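Local coordinates for protein FucU (Bifidobacterium longum subsp. infantis, PDB 3MVK) that probably interconverts the alpha and beta anomers of L-fucose and the pyranose and furanose forms of beta-D-ribose, at residues L14-E19 / A122-A127; C18-G23 / T61-D66; E54-I59 / A135-Q140; G94-H99 / D105-L110. All coordinates share one frame; numbering follows the deposited sequence.

Contact 1. Residues L14-E19 / A122-A127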
loop_
_atom_site.group_PDB
_atom_site.type_symbol
_atom_site.label_atom_id
_atom_site.label_comp_id
_atom_site.label_asym_id
_atom_site.label_seq_id
_atom_site.Cartn_x
_atom_site.Cartn_y
_atom_site.Cartn_z
ATOM N N LEU G 14 -5.262 9.365 21.147
ATOM C CA LEU G 14 -5.578 8.576 22.334
ATOM C C LEU G 14 -4.914 7.213 22.177
ATOM O O LEU G 14 -4.275 6.719 23.121
ATOM C CB LEU G 14 -7.093 8.457 22.524
ATOM C CG LEU G 14 -7.572 7.650 23.726
ATOM C CD1 LEU G 14 -6.990 8.181 25.046
ATOM C CD2 LEU G 14 -9.093 7.659 23.742
ATOM N N LYS G 15 -5.021 6.646 20.975
ATOM C CA LYS G 15 -4.358 5.372 20.663
ATOM C C LYS G 15 -2.844 5.460 20.898
ATOM O O LYS G 15 -2.243 4.582 21.532
ATOM C CB LYS G 15 -4.638 4.948 19.225
ATOM C CG LYS G 15 -3.941 3.647 18.858
ATOM C CD LYS G 15 -4.424 3.132 17.493
ATOM C CE LYS G 15 -3.845 1.755 17.154
ATOM N NZ LYS G 15 -2.404 1.784 16.759
ATOM N N VAL G 16 -2.248 6.534 20.389
ATOM C CA VAL G 16 -0.800 6.763 20.546
ATOM C C VAL G 16 -0.421 6.816 22.031
ATOM O O VAL G 16 0.523 6.150 22.441
ATOM C CB VAL G 16 -0.362 8.060 19.819
ATOM C CG1 VAL G 16 1.004 8.542 20.321
ATOM C CG2 VAL G 16 -0.331 7.829 18.318
ATOM N N LEU G 17 -1.156 7.600 22.818
ATOM C CA LEU G 17 -0.833 7.788 24.237
ATOM C C LEU G 17 -0.924 6.465 24.996
ATOM O O LEU G 17 -0.095 6.184 25.878
ATOM C CB LEU G 17 -1.748 8.842 24.875
ATOM C CG LEU G 17 -1.543 10.257 24.309
ATOM C CD1 LEU G 17 -2.658 11.185 24.774
ATOM C CD2 LEU G 17 -0.156 10.832 24.713
ATOM N N CYS G 18 -1.896 5.647 24.612
ATOM C CA CYS G 18 -2.088 4.353 25.265
ATOM C C CYS G 18 -1.005 3.350 24.891
ATOM O O CYS G 18 -0.540 2.572 25.741
ATOM C CB CYS G 18 -3.472 3.804 24.952
ATOM S SG CYS G 18 -4.744 4.735 25.801
ATOM N N GLU G 19 -0.594 3.350 23.636
ATOM C CA GLU G 19 0.374 2.350 23.240
ATOM C C GLU G 19 1.833 2.720 23.514
ATOM O O GLU G 19 2.709 1.852 23.440
ATOM C CB GLU G 19 0.151 1.934 21.795
ATOM C CG GLU G 19 0.619 2.965 20.812
ATOM C CD GLU G 19 -0.031 2.846 19.419
ATOM O OE1 GLU G 19 -0.823 1.934 19.110
ATOM O OE2 GLU G 19 0.275 3.709 18.602
ATOM N N ALA G 122 11.403 10.540 18.420
ATOM C CA ALA G 122 10.135 10.499 19.130
ATOM C C ALA G 122 9.169 9.507 18.480
ATOM O O ALA G 122 9.214 9.289 17.270
ATOM C CB ALA G 122 9.497 11.879 19.177
ATOM N N TYR G 123 8.309 8.918 19.296
ATOM C CA TYR G 123 7.264 8.022 18.788
ATOM C C TYR G 123 6.188 8.825 18.052
ATOM O O TYR G 123 5.631 8.366 17.056
ATOM C CB TYR G 123 6.654 7.232 19.942
ATOM C CG TYR G 123 5.651 6.197 19.485
ATOM C CD1 TYR G 123 6.066 5.063 18.785
ATOM C CD2 TYR G 123 4.291 6.369 19.735
ATOM C CE1 TYR G 123 5.133 4.109 18.361
ATOM C CE2 TYR G 123 3.338 5.416 19.323
ATOM C CZ TYR G 123 3.781 4.298 18.632
ATOM O OH TYR G 123 2.888 3.349 18.191
ATOM N N CYS G 124 5.903 10.030 18.555
ATOM C CA CYS G 124 4.848 10.846 18.003
ATOM C C CYS G 124 5.246 12.321 18.100
ATOM O O CYS G 124 5.809 12.740 19.102
ATOM C CB CYS G 124 3.582 10.606 18.812
ATOM S SG CYS G 124 2.181 11.712 18.467
ATOM N N VAL G 125 4.956 13.080 17.047
ATOM C CA VAL G 125 5.138 14.553 17.057
ATOM C C VAL G 125 3.742 15.146 16.895
ATOM O O VAL G 125 3.008 14.809 15.964
ATOM C CB VAL G 125 6.051 15.018 15.892
ATOM C CG1 VAL G 125 6.186 16.548 15.876
ATOM C CG2 VAL G 125 7.424 14.363 15.997
ATOM N N ILE G 126 3.361 15.990 17.839
ATOM C CA ILE G 126 2.077 16.681 17.801
ATOM C C ILE G 126 2.315 18.080 17.259
ATOM O O ILE G 126 3.001 18.874 17.899
ATOM C CB ILE G 126 1.497 16.784 19.209
ATOM C CG1 ILE G 126 1.245 15.386 19.781
ATOM C CG2 ILE G 126 0.200 17.619 19.220
ATOM C CD1 ILE G 126 1.010 15.412 21.297
ATOM N N ALA G 127 1.732 18.378 16.097
ATOM C CA ALA G 127 1.979 19.669 15.428
ATOM C C ALA G 127 0.965 20.688 15.938
ATOM O O ALA G 127 -0.167 20.744 15.436
ATOM C CB ALA G 127 1.875 19.511 13.914
#

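Contact 2. Residues C18-G23 / T61-D66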
loop_
_atom_site.group_PDB
_atom_site.type_symbol
_atom_site.label_atom_id
_atom_site.label_comp_id
_atom_site.label_asym_id
_atom_site.label_seq_id
_atom_site.Cartn_x
_atom_site.Cartn_y
_atom_site.Cartn_z
ATOM N N CYS G 18 -1.896 5.647 24.612
ATOM C CA CYS G 18 -2.088 4.353 25.265
ATOM C C CYS G 18 -1.005 3.350 24.891
ATOM O O CYS G 18 -0.540 2.572 25.741
ATOM C CB CYS G 18 -3.472 3.804 24.952
ATOM S SG CYS G 18 -4.744 4.735 25.801
ATOM N N GLU G 19 -0.594 3.350 23.636
ATOM C CA GLU G 19 0.374 2.350 23.240
ATOM C C GLU G 19 1.833 2.720 23.514
ATOM O O GLU G 19 2.709 1.852 23.440
ATOM C CB GLU G 19 0.151 1.934 21.795
ATOM C CG GLU G 19 0.619 2.965 20.812
ATOM C CD GLU G 19 -0.031 2.846 19.419
ATOM O OE1 GLU G 19 -0.823 1.934 19.110
ATOM O OE2 GLU G 19 0.275 3.709 18.602
HETATM N N MSE G 20 2.099 3.985 23.837
HETATM C CA MSE G 20 3.424 4.329 24.357
HETATM C C MSE G 20 3.664 3.649 25.691
HETATM O O MSE G 20 2.730 3.457 26.489
HETATM C CB MSE G 20 3.540 5.857 24.501
HETATM C CG MSE G 20 3.626 6.510 23.156
HETATM SE SE MSE G 20 3.577 8.481 23.238
HETATM C CE MSE G 20 5.333 8.860 24.105
ATOM N N GLY G 21 4.923 3.285 25.918
ATOM C CA GLY G 21 5.333 2.629 27.156
ATOM C C GLY G 21 6.466 3.397 27.823
ATOM O O GLY G 21 6.854 4.495 27.389
ATOM N N HIS G 22 7.009 2.797 28.875
ATOM C CA HIS G 22 8.037 3.436 29.685
ATOM C C HIS G 22 9.285 3.843 28.876
ATOM O O HIS G 22 9.958 3.013 28.260
ATOM C CB HIS G 22 8.385 2.475 30.827
ATOM C CG HIS G 22 9.242 3.083 31.881
ATOM N ND1 HIS G 22 9.990 2.316 32.754
ATOM C CD2 HIS G 22 9.474 4.379 32.214
ATOM C CE1 HIS G 22 10.638 3.120 33.584
ATOM N NE2 HIS G 22 10.344 4.372 33.279
ATOM N N GLY G 23 9.588 5.146 28.880
ATOM C CA GLY G 23 10.711 5.656 28.120
ATOM C C GLY G 23 10.400 6.240 26.755
ATOM O O GLY G 23 11.217 6.985 26.189
ATOM N N THR G 61 -3.145 14.851 31.821
ATOM C CA THR G 61 -4.248 14.138 32.475
ATOM C C THR G 61 -4.204 12.620 32.221
ATOM O O THR G 61 -4.756 11.836 33.002
ATOM C CB THR G 61 -5.626 14.705 32.101
ATOM O OG1 THR G 61 -5.932 14.343 30.755
ATOM C CG2 THR G 61 -5.666 16.214 32.257
ATOM N N VAL G 62 -3.544 12.196 31.143
ATOM C CA VAL G 62 -3.499 10.775 30.802
ATOM C C VAL G 62 -2.099 10.162 30.684
ATOM O O VAL G 62 -1.955 8.955 30.481
ATOM C CB VAL G 62 -4.320 10.470 29.522
ATOM C CG1 VAL G 62 -5.790 10.768 29.753
ATOM C CG2 VAL G 62 -3.783 11.243 28.324
ATOM N N PHE G 63 -1.069 10.981 30.856
ATOM C CA PHE G 63 0.294 10.604 30.492
ATOM C C PHE G 63 1.193 10.880 31.684
ATOM O O PHE G 63 1.453 12.049 32.015
ATOM C CB PHE G 63 0.719 11.453 29.290
ATOM C CG PHE G 63 2.085 11.139 28.709
ATOM C CD1 PHE G 63 2.198 10.336 27.567
ATOM C CD2 PHE G 63 3.229 11.734 29.215
ATOM C CE1 PHE G 63 3.457 10.083 26.967
ATOM C CE2 PHE G 63 4.491 11.492 28.638
ATOM C CZ PHE G 63 4.606 10.669 27.505
ATOM N N PRO G 64 1.652 9.816 32.353
ATOM C CA PRO G 64 2.571 9.992 33.472
ATOM C C PRO G 64 3.974 10.365 33.000
ATOM O O PRO G 64 4.507 9.776 32.040
ATOM C CB PRO G 64 2.569 8.604 34.151
ATOM C CG PRO G 64 2.308 7.664 33.038
ATOM C CD PRO G 64 1.421 8.390 32.034
ATOM N N LEU G 65 4.563 11.363 33.654
ATOM C CA LEU G 65 5.934 11.745 33.333
ATOM C C LEU G 65 6.906 10.828 34.043
ATOM O O LEU G 65 6.734 10.550 35.239
ATOM C CB LEU G 65 6.206 13.187 33.760
ATOM C CG LEU G 65 5.557 14.275 32.908
ATOM C CD1 LEU G 65 5.803 15.625 33.555
ATOM C CD2 LEU G 65 6.106 14.235 31.474
ATOM N N ASP G 66 7.951 10.429 33.323
ATOM C CA ASP G 66 8.949 9.475 33.801
ATOM C C ASP G 66 9.688 9.934 35.060
ATOM O O ASP G 66 10.307 11.011 35.065
ATOM C CB ASP G 66 9.951 9.164 32.697
ATOM C CG ASP G 66 10.695 7.847 32.914
ATOM O OD1 ASP G 66 10.476 7.164 33.955
ATOM O OD2 ASP G 66 11.513 7.508 32.033
#

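Contact 3. Residues E54-I59 / A135-Q140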
loop_
_atom_site.group_PDB
_atom_site.type_symbol
_atom_site.label_atom_id
_atom_site.label_comp_id
_atom_site.label_asym_id
_atom_site.label_seq_id
_atom_site.Cartn_x
_atom_site.Cartn_y
_atom_site.Cartn_z
ATOM N N GLU G 54 -2.478 24.300 26.279
ATOM C CA GLU G 54 -3.703 23.510 26.328
ATOM C C GLU G 54 -3.445 22.061 25.941
ATOM O O GLU G 54 -4.041 21.143 26.525
ATOM C CB GLU G 54 -4.848 24.118 25.523
ATOM C CG GLU G 54 -4.572 24.328 24.084
ATOM C CD GLU G 54 -5.686 25.126 23.395
ATOM O OE1 GLU G 54 -5.361 26.079 22.642
ATOM O OE2 GLU G 54 -6.878 24.821 23.645
ATOM N N ILE G 55 -2.526 21.853 24.994
ATOM C CA ILE G 55 -2.121 20.492 24.647
ATOM C C ILE G 55 -1.421 19.801 25.819
ATOM O O ILE G 55 -1.743 18.662 26.152
ATOM C CB ILE G 55 -1.246 20.460 23.384
ATOM C CG1 ILE G 55 -2.084 20.887 22.185
ATOM C CG2 ILE G 55 -0.691 19.050 23.141
ATOM C CD1 ILE G 55 -1.289 21.124 20.949
ATOM N N LEU G 56 -0.459 20.478 26.439
ATOM C CA LEU G 56 0.240 19.872 27.574
ATOM C C LEU G 56 -0.731 19.540 28.681
ATOM O O LEU G 56 -0.663 18.459 29.267
ATOM C CB LEU G 56 1.323 20.810 28.105
ATOM C CG LEU G 56 2.129 20.262 29.278
ATOM C CD1 LEU G 56 2.903 18.948 28.943
ATOM C CD2 LEU G 56 3.104 21.343 29.771
ATOM N N LYS G 57 -1.628 20.469 28.981
ATOM C CA LYS G 57 -2.580 20.253 30.070
ATOM C C LYS G 57 -3.420 18.995 29.811
ATOM O O LYS G 57 -3.641 18.192 30.724
ATOM C CB LYS G 57 -3.488 21.462 30.243
ATOM C CG LYS G 57 -4.448 21.360 31.422
ATOM C CD LYS G 57 -5.465 22.513 31.347
ATOM C CE LYS G 57 -6.533 22.361 32.410
ATOM N NZ LYS G 57 -5.963 22.545 33.775
ATOM N N ALA G 58 -3.870 18.815 28.569
ATOM C CA ALA G 58 -4.667 17.669 28.203
ATOM C C ALA G 58 -3.863 16.367 28.300
ATOM O O ALA G 58 -4.338 15.364 28.850
ATOM C CB ALA G 58 -5.253 17.865 26.799
ATOM N N ILE G 59 -2.643 16.387 27.775
ATOM C CA ILE G 59 -1.786 15.197 27.759
ATOM C C ILE G 59 -1.479 14.724 29.183
ATOM O O ILE G 59 -1.550 13.541 29.465
ATOM C CB ILE G 59 -0.487 15.437 26.972
ATOM C CG1 ILE G 59 -0.802 15.464 25.477
ATOM C CG2 ILE G 59 0.566 14.341 27.285
ATOM C CD1 ILE G 59 0.366 15.927 24.629
ATOM N N ALA G 135 8.645 27.015 21.998
ATOM C CA ALA G 135 7.558 26.388 22.781
ATOM C C ALA G 135 7.485 24.876 22.546
ATOM O O ALA G 135 6.520 24.215 22.954
ATOM C CB ALA G 135 6.230 27.054 22.460
ATOM N N ASN G 136 8.510 24.329 21.907
ATOM C CA ASN G 136 8.607 22.867 21.727
ATOM C C ASN G 136 8.839 22.182 23.037
ATOM O O ASN G 136 9.558 22.713 23.882
ATOM C CB ASN G 136 9.761 22.534 20.794
ATOM C CG ASN G 136 9.697 23.331 19.530
ATOM O OD1 ASN G 136 10.602 24.122 19.214
ATOM N ND2 ASN G 136 8.646 23.148 18.807
ATOM N N LEU G 137 8.245 21.013 23.228
ATOM C CA LEU G 137 8.459 20.289 24.472
ATOM C C LEU G 137 8.455 18.801 24.213
ATOM O O LEU G 137 7.474 18.269 23.683
ATOM C CB LEU G 137 7.388 20.675 25.503
ATOM C CG LEU G 137 7.564 20.228 26.960
ATOM C CD1 LEU G 137 8.717 20.956 27.649
ATOM C CD2 LEU G 137 6.265 20.438 27.735
ATOM N N ILE G 138 9.567 18.148 24.558
ATOM C CA ILE G 138 9.644 16.666 24.527
ATOM C C ILE G 138 9.210 16.118 25.874
ATOM O O ILE G 138 9.674 16.608 26.906
ATOM C CB ILE G 138 11.064 16.155 24.203
ATOM C CG1 ILE G 138 11.632 16.878 22.961
ATOM C CG2 ILE G 138 11.046 14.610 23.995
ATOM C CD1 ILE G 138 13.068 16.427 22.521
ATOM N N LEU G 139 8.325 15.115 25.873
ATOM C CA LEU G 139 7.849 14.481 27.108
ATOM C C LEU G 139 8.203 13.006 27.068
ATOM O O LEU G 139 8.009 12.370 26.025
ATOM C CB LEU G 139 6.338 14.590 27.222
ATOM C CG LEU G 139 5.743 15.997 27.339
ATOM C CD1 LEU G 139 4.245 15.859 27.519
ATOM C CD2 LEU G 139 6.361 16.708 28.548
ATOM N N GLN G 140 8.741 12.477 28.167
ATOM C CA GLN G 140 9.079 11.053 28.255
ATOM C C GLN G 140 8.123 10.342 29.204
ATOM O O GLN G 140 7.917 10.777 30.344
ATOM C CB GLN G 140 10.511 10.862 28.764
ATOM C CG GLN G 140 10.956 9.402 28.738
ATOM C CD GLN G 140 12.448 9.279 28.907
ATOM O OE1 GLN G 140 13.220 9.781 28.081
ATOM N NE2 GLN G 140 12.875 8.603 29.974
#

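Contact 4. Residues G94-H99 / D105-L110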
loop_
_atom_site.group_PDB
_atom_site.type_symbol
_atom_site.label_atom_id
_atom_site.label_comp_id
_atom_site.label_asym_id
_atom_site.label_seq_id
_atom_site.Cartn_x
_atom_site.Cartn_y
_atom_site.Cartn_z
ATOM N N GLY G 94 4.282 25.184 35.473
ATOM C CA GLY G 94 3.069 25.224 36.288
ATOM C C GLY G 94 2.188 24.035 35.979
ATOM O O GLY G 94 1.655 23.400 36.887
ATOM N N LEU G 95 2.051 23.720 34.692
ATOM C CA LEU G 95 1.197 22.597 34.301
ATOM C C LEU G 95 1.779 21.267 34.756
ATOM O O LEU G 95 1.037 20.369 35.191
ATOM C CB LEU G 95 0.932 22.607 32.782
ATOM C CG LEU G 95 0.077 23.784 32.278
ATOM C CD1 LEU G 95 0.111 23.896 30.754
ATOM C CD2 LEU G 95 -1.360 23.754 32.755
ATOM N N ILE G 96 3.096 21.134 34.664
ATOM C CA ILE G 96 3.776 19.938 35.152
ATOM C C ILE G 96 3.630 19.832 36.665
ATOM O O ILE G 96 3.361 18.755 37.192
ATOM C CB ILE G 96 5.251 19.918 34.718
ATOM C CG1 ILE G 96 5.320 19.697 33.197
ATOM C CG2 ILE G 96 6.062 18.880 35.535
ATOM C CD1 ILE G 96 6.701 19.862 32.580
ATOM N N LYS G 97 3.781 20.957 37.360
ATOM C CA LYS G 97 3.734 20.956 38.835
ATOM C C LYS G 97 2.403 20.417 39.357
ATOM O O LYS G 97 2.354 19.832 40.443
ATOM C CB LYS G 97 4.000 22.359 39.385
ATOM N N GLU G 98 1.335 20.611 38.581
ATOM C CA GLU G 98 -0.001 20.105 38.926
ATOM C C GLU G 98 -0.029 18.578 39.048
ATOM O O GLU G 98 -0.869 18.023 39.765
ATOM C CB GLU G 98 -1.057 20.601 37.925
ATOM C CG GLU G 98 -1.249 22.123 37.976
ATOM C CD GLU G 98 -2.317 22.675 37.033
ATOM O OE1 GLU G 98 -2.979 21.906 36.293
ATOM O OE2 GLU G 98 -2.491 23.918 37.038
ATOM N N HIS G 99 0.895 17.908 38.359
ATOM C CA HIS G 99 0.961 16.438 38.349
ATOM C C HIS G 99 2.200 15.840 38.977
ATOM O O HIS G 99 2.200 14.676 39.388
ATOM C CB HIS G 99 0.873 15.941 36.913
ATOM C CG HIS G 99 -0.493 16.073 36.341
ATOM N ND1 HIS G 99 -0.895 17.179 35.622
ATOM C CD2 HIS G 99 -1.579 15.277 36.452
ATOM C CE1 HIS G 99 -2.160 17.034 35.278
ATOM N NE2 HIS G 99 -2.600 15.895 35.778
ATOM N N ASP G 105 11.752 21.728 37.942
ATOM C CA ASP G 105 12.960 20.894 38.055
ATOM C C ASP G 105 12.895 19.638 37.168
ATOM O O ASP G 105 13.912 18.985 36.916
ATOM C CB ASP G 105 13.231 20.525 39.518
ATOM C CG ASP G 105 13.518 21.753 40.378
ATOM O OD1 ASP G 105 14.210 22.657 39.882
ATOM O OD2 ASP G 105 13.043 21.826 41.529
ATOM N N ALA G 106 11.702 19.336 36.666
ATOM C CA ALA G 106 11.516 18.185 35.777
ATOM C C ALA G 106 11.814 18.557 34.323
ATOM O O ALA G 106 11.736 17.698 33.433
ATOM C CB ALA G 106 10.103 17.645 35.899
ATOM N N ILE G 107 12.161 19.824 34.083
ATOM C CA ILE G 107 12.358 20.313 32.719
ATOM C C ILE G 107 13.831 20.588 32.431
ATOM O O ILE G 107 14.456 21.422 33.088
ATOM C CB ILE G 107 11.517 21.594 32.438
ATOM C CG1 ILE G 107 10.047 21.379 32.829
ATOM C CG2 ILE G 107 11.644 21.988 30.967
ATOM C CD1 ILE G 107 9.164 22.601 32.679
ATOM N N GLY G 108 14.385 19.859 31.464
ATOM C CA GLY G 108 15.736 20.089 30.976
ATOM C C GLY G 108 15.696 20.824 29.658
ATOM O O GLY G 108 14.648 21.314 29.241
ATOM N N SER G 109 16.845 20.905 28.994
ATOM C CA SER G 109 16.925 21.603 27.714
ATOM C C SER G 109 18.006 21.025 26.816
ATOM O O SER G 109 18.933 20.355 27.288
ATOM C CB SER G 109 17.151 23.108 27.936
ATOM O OG SER G 109 18.459 23.360 28.449
ATOM N N LEU G 110 17.879 21.303 25.520
ATOM C CA LEU G 110 18.849 20.911 24.512
ATOM C C LEU G 110 19.061 22.048 23.555
ATOM O O LEU G 110 18.108 22.693 23.116
ATOM C CB LEU G 110 18.382 19.688 23.699
ATOM C CG LEU G 110 18.417 18.303 24.364
ATOM C CD1 LEU G 110 17.682 17.280 23.484
ATOM C CD2 LEU G 110 19.834 17.822 24.645
#

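Contact 1. Residues L14-E19 / A122-A127
Y123 meets helix 11-19 with its ring edge, where V16 and E19 both touch it. The phenol is the donor of a bond to the carboxylate: OH of Y123 lies 2.7 Å from OE2 of E19, which it reaches from above the carboxylate plane, 61° out of it. Ring and carboxylate planes stand 85° apart. E19 starts with CG between its backbone N and carbonyl carbon (chi1 75°) and then runs extended, which brings the carboxylate to the phenol. Its other oxygen is engaged too: NZ of K15, one helical turn back, makes a salt bridge 2.8 Å long to OE1, on the syn lone pair, so each oxygen has its own donor. Replacing E19 by an alanine is likely to leave the Y123 hydroxyl and the K15 ammonium each without its mate and the ring edge less firmly held. Apolar packing comes from V16, whose CG1 touches CB of C124 at 3.6 Å and CD2 of Y123 at 4.0 Å. E36 of a third subunit lies against E19 and Y123. Together these side chains join helix 11-19 to the start of strand 124-128, which pairs with strands 25-29 and 43-47, and I43 of strand 43-47 packs on V16 and Y123.

Contact 2. Residues C18-G23 / T61-D66
H22 points NE2 at D66, and M20 lays its methyl group against F63. The imidazole N-H reaches OD1 of D66 at 2.9 Å, with an N-H...O angle of 144°. The oxygen lies almost in the ring plane of H22, whereas the nitrogen approaches from 39° out of the carboxylate plane, and the two flat groups stand crosswise. The other touch is made by M20, modelled as selenomethionine, which bends at its last torsion (chi3 68°) to bring CE within 3.6 Å of CE1 of F63. The selenium sits 5.4 Å from the centroid of the F63 ring, at its edge, a Met-aromatic contact. In the second shell, the side-chain amide of Q140 donates to OD2 of D66 and the backbone N of Y68 to OD1, while the Y68 ring packs edge-to-face on H22. With an alanine in place of D66, the imidazole would probably lose one of the restraints on its rotation, and the Q140 amide its acceptor. ND1 of H22 is hydrogen-bonded to a glycerol, probably from the crystallisation liquor, and R112 of the third subunit packs on H22. A His-carboxylate pair beside a small polyol at a subunit boundary is consistent with the sugar pocket of the RbsD/FucU family.

Contact 3. Residues E54-I59 / A135-Q140
With chi1 of L56 at -179°, its CG points opposite the backbone N, while L139 sets its own CG anti to the carbonyl carbon (chi1 -64°), and these choices bring their CD1 methyls to 3.7 Å from each other. L56 is the forked group of the contact. Its CD2 touches CD2 of L137 at 3.9 Å, and its CD1 lies at the same 3.9 Å from that methyl, so the L137 branch rests against both prongs, with the two side chains crossing at roughly a right angle. One turn further along helix 52-60, I59 adds its CG2 branch, 4.0 Å from CD1 of L139. That L139 methyl therefore fits between two helix residues. Helix 54-59 and strand 137-140 run nearly parallel, their axes 5° apart in direction and 11.5 Å apart at closest, and every second strand residue, L137 and L139, faces the helix. I28 of the neighbouring strand 25-29 packs on L56 and I59, and Y92 and L95 of helix 88-97 also touch L56. No hydrogen bond or charge spans the two segments: methyl groups alone make this part of the helix-on-sheet core, so shape fit and exclusion of water, not directed bonds, hold it together.

Contact 4. Residues G94-H99 / D105-L110
I96 packs on A106 and I107 at the return of a beta-alpha-beta crossover, in which strand 73-76 leads through helix 88-97 to the parallel strand 107-110. The contact across the two segments is wholly apolar. I96 spreads its two branches: CG2 faces the CB of A106 at 4.2 Å, the looser of the two touches, while the longer arm, with CG1 anti to the carbonyl carbon (chi1 -69°), reaches on to I107. I96 also touches A73 on the first strand of the unit and L65 in the loop after helix 52-60, and A73 lies against I107 as well, so A73 is packed against by both isoleucines. Backbone hydrogen bonds serve each segment separately. In 94-99, N of H99 lies 2.9 Å from O of I96, and N of E98 bonds at 3.3 Å to O of G94. Strand 107-110 takes its bonds from strand 73-76, G108 pairing with A73 and L75. The OG of S109 is hydrogen-bonded to E77. At the heart of the packing, the CD1 methyl of I96 sits 3.7 Å from both CG1 and CD1 of I107.

All four contacts are buried, but at different depths. The centre of contact 3 lies about 3 Å from the centre of the chain, the nearest of the four. Contacts 3 and 4 are made purely of methyl and methylene groups between helix and sheet, and no other chain of the assembly touches them. Contacts 1 and 2 share C18 and E19 at the end of helix 11-19, lie beside other subunits and add polar bonds to their packing. Neighbours interlock: CD1 of I126 touches CD1 of I59 at 3.4 Å between contacts 1 and 3, and L65 joins contact 2 to contact 3 through CD2 on L139 CD2 at 3.8 Å and to contact 4 through CD1 on I96 CG2. Contacts 1 and 4 lie on opposite sides of the centre, without touching.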